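Local coordinates for protein putative Acetyltransferase from the GNAT family (PDB 3EC4) that probably transfers an acyl group, most likely acetyl from acetyl-CoA as in other GNAT-family enzymes, to a substrate not yet identified, at residues R10-S15 / F40-P45. Sequence-based numbering, arbitrary orientation.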
loop_
_atom_site.group_PDB
_atom_site.type_symbol
_atom_site.label_atom_id
_atom_site.label_comp_id
_atom_site.label_asym_id
_atom_site.label_seq_id
_atom_site.Cartn_x
_atom_site.Cartn_y
_atom_site.Cartn_z
ATOM N N ARG A 10 5.500 12.343 0.176
ATOM C CA ARG A 10 6.322 11.462 -0.625
ATOM C C ARG A 10 6.485 10.143 0.094
ATOM O O ARG A 10 7.520 9.899 0.726
ATOM C CB ARG A 10 7.679 12.104 -0.906
ATOM C CG ARG A 10 7.647 13.447 -1.656
ATOM C CD ARG A 10 9.030 13.752 -2.265
ATOM N NE ARG A 10 9.273 12.791 -3.316
ATOM C CZ ARG A 10 10.461 12.409 -3.780
ATOM N NH1 ARG A 10 11.597 12.922 -3.325
ATOM N NH2 ARG A 10 10.485 11.489 -4.732
ATOM N N PRO A 11 5.418 9.322 0.116
ATOM C CA PRO A 11 5.400 8.167 1.038
ATOM C C PRO A 11 6.401 7.079 0.661
ATOM O O PRO A 11 6.982 6.456 1.538
ATOM C CB PRO A 11 3.929 7.694 1.018
ATOM C CG PRO A 11 3.314 8.339 -0.157
ATOM C CD PRO A 11 4.164 9.478 -0.621
ATOM N N VAL A 12 6.680 6.917 -0.622
ATOM C CA VAL A 12 7.702 5.939 -1.050
ATOM C C VAL A 12 9.100 6.420 -0.677
ATOM O O VAL A 12 9.899 5.676 -0.090
ATOM C CB VAL A 12 7.623 5.676 -2.599
ATOM C CG1 VAL A 12 8.728 4.705 -3.021
ATOM C CG2 VAL A 12 6.249 5.169 -2.973
ATOM N N TRP A 13 9.413 7.649 -1.089
ATOM C CA TRP A 13 10.688 8.249 -0.806
ATOM C C TRP A 13 10.960 8.216 0.686
ATOM O O TRP A 13 12.002 7.721 1.138
ATOM C CB TRP A 13 10.741 9.661 -1.369
ATOM C CG TRP A 13 12.057 10.388 -1.144
ATOM C CD1 TRP A 13 12.285 11.362 -0.229
ATOM C CD2 TRP A 13 13.286 10.236 -1.881
ATOM N NE1 TRP A 13 13.561 11.831 -0.334
ATOM C CE2 TRP A 13 14.212 11.150 -1.328
ATOM C CE3 TRP A 13 13.701 9.402 -2.924
ATOM C CZ2 TRP A 13 15.531 11.260 -1.785
ATOM C CZ3 TRP A 13 14.998 9.516 -3.386
ATOM C CH2 TRP A 13 15.912 10.432 -2.795
ATOM N N ASN A 14 9.976 8.676 1.447
ATOM C CA ASN A 14 10.195 8.880 2.858
ATOM C C ASN A 14 10.250 7.571 3.655
ATOM O O ASN A 14 11.059 7.443 4.565
ATOM C CB ASN A 14 9.173 9.841 3.376
ATOM C CG ASN A 14 9.440 11.258 2.921
ATOM O OD1 ASN A 14 10.594 11.654 2.644
ATOM N ND2 ASN A 14 8.399 12.043 2.882
ATOM N N SER A 15 9.432 6.601 3.263
ATOM C CA SER A 15 9.472 5.285 3.943
ATOM C C SER A 15 10.815 4.608 3.707
ATOM O O SER A 15 11.410 4.074 4.627
ATOM C CB SER A 15 8.296 4.381 3.510
ATOM O OG SER A 15 8.329 4.067 2.133
ATOM N N PHE A 40 7.664 -0.391 -5.893
ATOM C CA PHE A 40 7.657 1.053 -5.672
ATOM C C PHE A 40 9.076 1.629 -5.772
ATOM O O PHE A 40 10.045 0.981 -5.392
ATOM C CB PHE A 40 7.044 1.414 -4.332
ATOM C CG PHE A 40 5.576 1.128 -4.271
ATOM C CD1 PHE A 40 4.686 1.947 -4.930
ATOM C CD2 PHE A 40 5.108 -0.007 -3.627
ATOM C CE1 PHE A 40 3.357 1.682 -4.910
ATOM C CE2 PHE A 40 3.768 -0.291 -3.629
ATOM C CZ PHE A 40 2.900 0.546 -4.269
ATOM N N ALA A 41 9.168 2.854 -6.291
ATOM C CA ALA A 41 10.472 3.569 -6.379
ATOM C C ALA A 41 10.243 5.064 -6.311
ATOM O O ALA A 41 9.122 5.538 -6.468
ATOM C CB ALA A 41 11.260 3.188 -7.678
ATOM N N ALA A 42 11.320 5.804 -6.054
ATOM C CA ALA A 42 11.261 7.252 -5.957
ATOM C C ALA A 42 12.649 7.815 -6.252
ATOM O O ALA A 42 13.684 7.150 -6.008
ATOM C CB ALA A 42 10.769 7.693 -4.560
ATOM N N ALA A 43 12.665 9.035 -6.751
ATOM C CA ALA A 43 13.923 9.759 -7.068
ATOM C C ALA A 43 14.032 11.069 -6.276
ATOM O O ALA A 43 13.028 11.711 -5.948
ATOM C CB ALA A 43 13.996 10.055 -8.586
ATOM N N ALA A 44 15.260 11.495 -6.007
ATOM C CA ALA A 44 15.472 12.790 -5.396
ATOM C C ALA A 44 14.932 13.829 -6.356
ATOM O O ALA A 44 14.966 13.623 -7.554
ATOM C CB ALA A 44 16.979 13.050 -5.127
ATOM N N PRO A 45 14.439 14.967 -5.836
ATOM C CA PRO A 45 14.094 16.044 -6.766
ATOM C C PRO A 45 15.282 16.369 -7.674
ATOM O O PRO A 45 16.408 16.456 -7.214
ATOM C CB PRO A 45 13.788 17.222 -5.842
ATOM C CG PRO A 45 13.476 16.640 -4.530
ATOM C CD PRO A 45 14.312 15.381 -4.434
#
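Trp13 and Ala42 bring their CA atoms to 5.3 Å where the first turn of helix 11-17 lies across strand 41-43 at 87°. The small methyl of Ala42, pointing at the helix, is consistent with this close approach: its CB lies 3.7 Å from Trp13 CB and touches Val12 CG1. On one flank Val12 sets its two methyls against Phe40, CG1 reaching Phe40 CB at 3.9 Å while CG2 lies near the ring. On the other, the Trp13 indole, with CG anti to the backbone N (chi1 -179°), runs toward the strand's C-terminal end and brings the CZ3-CH2 side of its six-membered ring up to the Ala43-Ala44 peptide, Trp13 CZ3 lying 3.3 Å from Ala44 N and CH2 meeting the Ala44 methyl, while Ala43 O sits over one face toward the rim.

Arg10, at the N-cap position, provides the polar link. A bend at chi3 turns its guanidinium toward the strand, where NH2 donates to Ala43 O at 2.8 Å (N-H...O 146°), tilted from the carbonyl plane, and NH1 adds a weak bond to the same oxygen. One guanidinium face rests over Trp13 CB, and NH1 lies above the indole rim. NE forms a salt bridge with Glu66 of strand 61-66, and Arg31, of strand 30-32, makes a cation-pi contact with Trp13.

The N-terminal helix is thus joined to the two-stranded sheet by alanine-lined apolar packing and one firm and one weak arginine bond to a single carbonyl oxygen. Glu66 probably offsets the arginine charge, tying this junction to the edge of the main GNAT sheet.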